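Local coordinates for chromosome partition protein Smc (Pyrococcus furiosus, PDB 3KTA), which is probably required for chromosome condensation and partitioning as an ABC-type ATPase, this chain being the C-terminal part of its ATPase head, at residues P88-D93 with S118-I123. Sequence-based numbering, arbitrary orientation.
Sequences PFYLFD and SQFIVI
Backbone bonds join Pro-88, Tyr-90 and Phe-92 to Gln-119, Ile-121 and Ile-123 of strand 119-123, and the 12° angle between the strand axes marks the pairing as parallel. Ile-123 N lies 2.8 Å from Phe-92 O, while Gln-119 N reaches Pro-88 O at 3.1 Å.

Aromatic contacts gather on the face bearing Tyr-90, Phe-92 and Phe-120. The Tyr-90 and Phe-120 planes lie 13° apart but are slid so far that they barely overlap. With CG anti to the carbonyl carbon (chi1 -67°), the Tyr-90 ring runs alongside Phe-120, its CD1 over a face and 3.7 Å from Phe-120 CZ. Tyr-90 CB lies 3.6 Å from Phe-120 CD2. Phe-92 CE2 meets the Phe-120 edge at 3.8 Å, the planes oblique. An alanine in place of Tyr-90 would probably strip the ring's cover from that Phe-120 face and leave the Tyr-140 hydroxyl of the neighbouring chain without this partner.

On the other face, Leu-91 CD1 makes an aliphatic contact with Ile-121 CG2 at 3.8 Å. Separately, Ile-123 CD1 lies 3.5 Å from Asp-93 CG. Ser-40 of the neighbouring chain hydrogen-bonds Asp-93 OD2, and the Asp-93 side chain comes within about 4 Å (nearest atoms) of a bound magnesium ion. Hydrophobic residues leading into Asp-93 and Glu-94 fit the Walker B motif of ABC-type ATPases.

Helix 101-114 completes the beta-alpha-beta crossover, packing Ile-111 against Phe-120, and the neighbouring chain's parallel strand continues the sheet.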
ATOM      1  N   PRO B  88       6.028   2.444  -8.322  1.00 15.07           N
ATOM      2  CA  PRO B  88       5.941   3.899  -8.131  1.00 12.75           C
ATOM      3  C   PRO B  88       5.640   4.261  -6.677  1.00 14.49           C
ATOM      4  O   PRO B  88       6.332   5.123  -6.113  1.00 14.60           O
ATOM      5  CB  PRO B  88       4.806   4.313  -9.077  1.00 14.36           C
ATOM      6  CG  PRO B  88       4.918   3.301 -10.210  1.00 18.09           C
ATOM      7  CD  PRO B  88       5.240   1.982  -9.485  1.00 16.93           C
ATOM      8  N   PHE B  89       4.667   3.590  -6.067  1.00 11.34           N
ATOM      9  CA  PHE B  89       4.349   3.860  -4.655  1.00 12.41           C
ATOM     10  C   PHE B  89       3.825   2.618  -3.959  1.00 12.86           C
ATOM     11  O   PHE B  89       3.345   1.691  -4.614  1.00 13.89           O
ATOM     12  CB  PHE B  89       3.341   5.007  -4.510  1.00 12.12           C
ATOM     13  CG  PHE B  89       1.959   4.662  -4.967  1.00 12.63           C
ATOM     14  CD1 PHE B  89       1.606   4.817  -6.295  1.00 13.69           C
ATOM     15  CD2 PHE B  89       1.016   4.169  -4.069  1.00 13.39           C
ATOM     16  CE1 PHE B  89       0.325   4.506  -6.710  1.00 16.18           C
ATOM     17  CE2 PHE B  89      -0.268   3.858  -4.476  1.00 17.44           C
ATOM     18  CZ  PHE B  89      -0.603   4.011  -5.812  1.00 18.13           C
ATOM     19  N   TYR B  90       3.939   2.614  -2.630  1.00 12.56           N
ATOM     20  CA  TYR B  90       3.387   1.559  -1.785  1.00 11.27           C
ATOM     21  C   TYR B  90       2.467   2.234  -0.799  1.00 11.47           C
ATOM     22  O   TYR B  90       2.776   3.325  -0.317  1.00 11.77           O
ATOM     23  CB  TYR B  90       4.514   0.807  -1.032  1.00 11.03           C
ATOM     24  CG  TYR B  90       5.360   0.040  -2.007  1.00 10.93           C
ATOM     25  CD1 TYR B  90       6.338   0.684  -2.753  1.00 12.91           C
ATOM     26  CD2 TYR B  90       5.145  -1.320  -2.233  1.00 10.74           C
ATOM     27  CE1 TYR B  90       7.076   0.006  -3.705  1.00 13.39           C
ATOM     28  CE2 TYR B  90       5.894  -2.012  -3.178  1.00 11.20           C
ATOM     29  CZ  TYR B  90       6.852  -1.348  -3.902  1.00 12.85           C
ATOM     30  OH  TYR B  90       7.585  -2.007  -4.852  1.00 12.66           O
ATOM     31  N   LEU B  91       1.333   1.599  -0.524  1.00 10.71           N
ATOM     32  CA  LEU B  91       0.397   2.090   0.480  1.00 10.16           C
ATOM     33  C   LEU B  91       0.244   0.993   1.503  1.00 12.66           C
ATOM     34  O   LEU B  91      -0.152  -0.120   1.170  1.00 14.69           O
ATOM     35  CB  LEU B  91      -0.947   2.416  -0.157  1.00 13.51           C
ATOM     36  CG  LEU B  91      -2.075   2.755   0.814  1.00 15.41           C
ATOM     37  CD1 LEU B  91      -1.806   4.049   1.561  1.00 17.11           C
ATOM     38  CD2 LEU B  91      -3.348   2.883  -0.000  1.00 20.91           C
ATOM     39  N   PHE B  92       0.636   1.286   2.739  1.00 11.90           N
ATOM     40  CA  PHE B  92       0.621   0.294   3.804  1.00 11.68           C
ATOM     41  C   PHE B  92      -0.281   0.819   4.916  1.00 13.21           C
ATOM     42  O   PHE B  92       0.002   1.860   5.498  1.00 14.68           O
ATOM     43  CB  PHE B  92       2.015   0.132   4.419  1.00 13.48           C
ATOM     44  CG  PHE B  92       3.046  -0.520   3.531  1.00 11.26           C
ATOM     45  CD1 PHE B  92       2.695  -1.345   2.469  1.00 13.33           C
ATOM     46  CD2 PHE B  92       4.394  -0.338   3.820  1.00 15.15           C
ATOM     47  CE1 PHE B  92       3.682  -1.959   1.687  1.00 14.01           C
ATOM     48  CE2 PHE B  92       5.390  -0.936   3.053  1.00 14.14           C
ATOM     49  CZ  PHE B  92       5.040  -1.755   1.984  1.00 15.80           C
ATOM     50  N   ASP B  93      -1.337   0.085   5.251  1.00 13.41           N
ATOM     51  CA  ASP B  93      -2.264   0.505   6.314  1.00 13.65           C
ATOM     52  C   ASP B  93      -2.140  -0.369   7.577  1.00 11.73           C
ATOM     53  O   ASP B  93      -2.623  -1.498   7.607  1.00 12.64           O
ATOM     54  CB  ASP B  93      -3.689   0.427   5.773  1.00 11.51           C
ATOM     55  CG  ASP B  93      -4.702   1.139   6.657  1.00 13.74           C
ATOM     56  OD1 ASP B  93      -4.384   1.461   7.828  0.92 12.35           O
ATOM     57  OD2 ASP B  93      -5.817   1.391   6.155  1.00 15.33           O
ATOM     58  N   SER B 118      11.271   4.213  -4.247  1.00 14.10           N
ATOM     59  CA  SER B 118       9.810   4.214  -4.344  1.00 11.86           C
ATOM     60  C   SER B 118       9.220   5.149  -3.296  1.00 10.74           C
ATOM     61  O   SER B 118       9.835   5.390  -2.257  1.00 12.71           O
ATOM     62  CB  SER B 118       9.238   2.805  -4.099  1.00 12.65           C
ATOM     63  OG  SER B 118       9.707   1.867  -5.051  1.00 14.58           O
ATOM     64  N   GLN B 119       8.000   5.620  -3.545  1.00 11.20           N
ATOM     65  CA  GLN B 119       7.245   6.392  -2.574  1.00 10.00           C
ATOM     66  C   GLN B 119       6.530   5.430  -1.615  1.00 10.72           C
ATOM     67  O   GLN B 119       6.010   4.395  -2.041  1.00 11.56           O
ATOM     68  CB  GLN B 119       6.228   7.258  -3.319  1.00 11.49           C
ATOM     69  CG  GLN B 119       5.281   8.056  -2.433  1.00 12.76           C
ATOM     70  CD  GLN B 119       4.377   8.929  -3.295  1.00 12.65           C
ATOM     71  OE1 GLN B 119       3.740   8.434  -4.232  1.00 13.43           O
ATOM     72  NE2 GLN B 119       4.335  10.221  -3.004  1.00 12.69           N
ATOM     73  N   PHE B 120       6.514   5.768  -0.329  1.00 11.17           N
ATOM     74  CA  PHE B 120       5.796   4.986   0.673  1.00 11.46           C
ATOM     75  C   PHE B 120       4.818   5.853   1.428  1.00 10.44           C
ATOM     76  O   PHE B 120       5.196   6.923   1.932  1.00 12.24           O
ATOM     77  CB  PHE B 120       6.800   4.358   1.662  1.00 11.27           C
ATOM     78  CG  PHE B 120       7.567   3.235   1.070  1.00 10.87           C
ATOM     79  CD1 PHE B 120       8.715   3.474   0.314  1.00 10.82           C
ATOM     80  CD2 PHE B 120       7.120   1.924   1.212  1.00 11.52           C
ATOM     81  CE1 PHE B 120       9.415   2.423  -0.248  1.00 12.62           C
ATOM     82  CE2 PHE B 120       7.807   0.878   0.635  1.00 11.94           C
ATOM     83  CZ  PHE B 120       8.949   1.122  -0.101  1.00 12.59           C
ATOM     84  N   ILE B 121       3.574   5.388   1.516  1.00  9.37           N
ATOM     85  CA  ILE B 121       2.558   6.075   2.312  1.00  8.79           C
ATOM     86  C   ILE B 121       2.088   5.071   3.351  1.00 10.97           C
ATOM     87  O   ILE B 121       1.563   4.007   3.004  1.00 11.92           O
ATOM     88  CB  ILE B 121       1.357   6.510   1.443  1.00 10.43           C
ATOM     89  CG1 ILE B 121       1.820   7.507   0.379  1.00 13.08           C
ATOM     90  CG2 ILE B 121       0.251   7.118   2.312  1.00 11.85           C
ATOM     91  CD1 ILE B 121       0.837   7.633  -0.781  1.00 14.93           C
ATOM     92  N   VAL B 122       2.302   5.390   4.624  1.00 11.51           N
ATOM     93  CA  VAL B 122       2.127   4.395   5.670  1.00 11.25           C
ATOM     94  C   VAL B 122       1.225   4.944   6.765  1.00 10.96           C
ATOM     95  O   VAL B 122       1.541   5.956   7.372  1.00 12.29           O
ATOM     96  CB  VAL B 122       3.504   4.040   6.302  1.00 11.57           C
ATOM     97  CG1 VAL B 122       3.335   3.024   7.435  1.00 13.69           C
ATOM     98  CG2 VAL B 122       4.473   3.505   5.245  1.00 12.11           C
ATOM     99  N   ILE B 123       0.103   4.271   7.008  1.00 11.16           N
ATOM    100  CA  ILE B 123      -0.759   4.617   8.127  1.00 12.46           C
ATOM    101  C   ILE B 123      -0.325   3.816   9.339  1.00 11.70           C
ATOM    102  O   ILE B 123      -0.150   2.602   9.238  1.00 13.55           O
ATOM    103  CB  ILE B 123      -2.208   4.262   7.824  1.00 10.99           C
ATOM    104  CG1 ILE B 123      -2.723   5.089   6.637  1.00 13.35           C
ATOM    105  CG2 ILE B 123      -3.064   4.495   9.078  1.00 12.27           C
ATOM    106  CD1 ILE B 123      -3.999   4.541   5.995  1.00 14.11           C
TER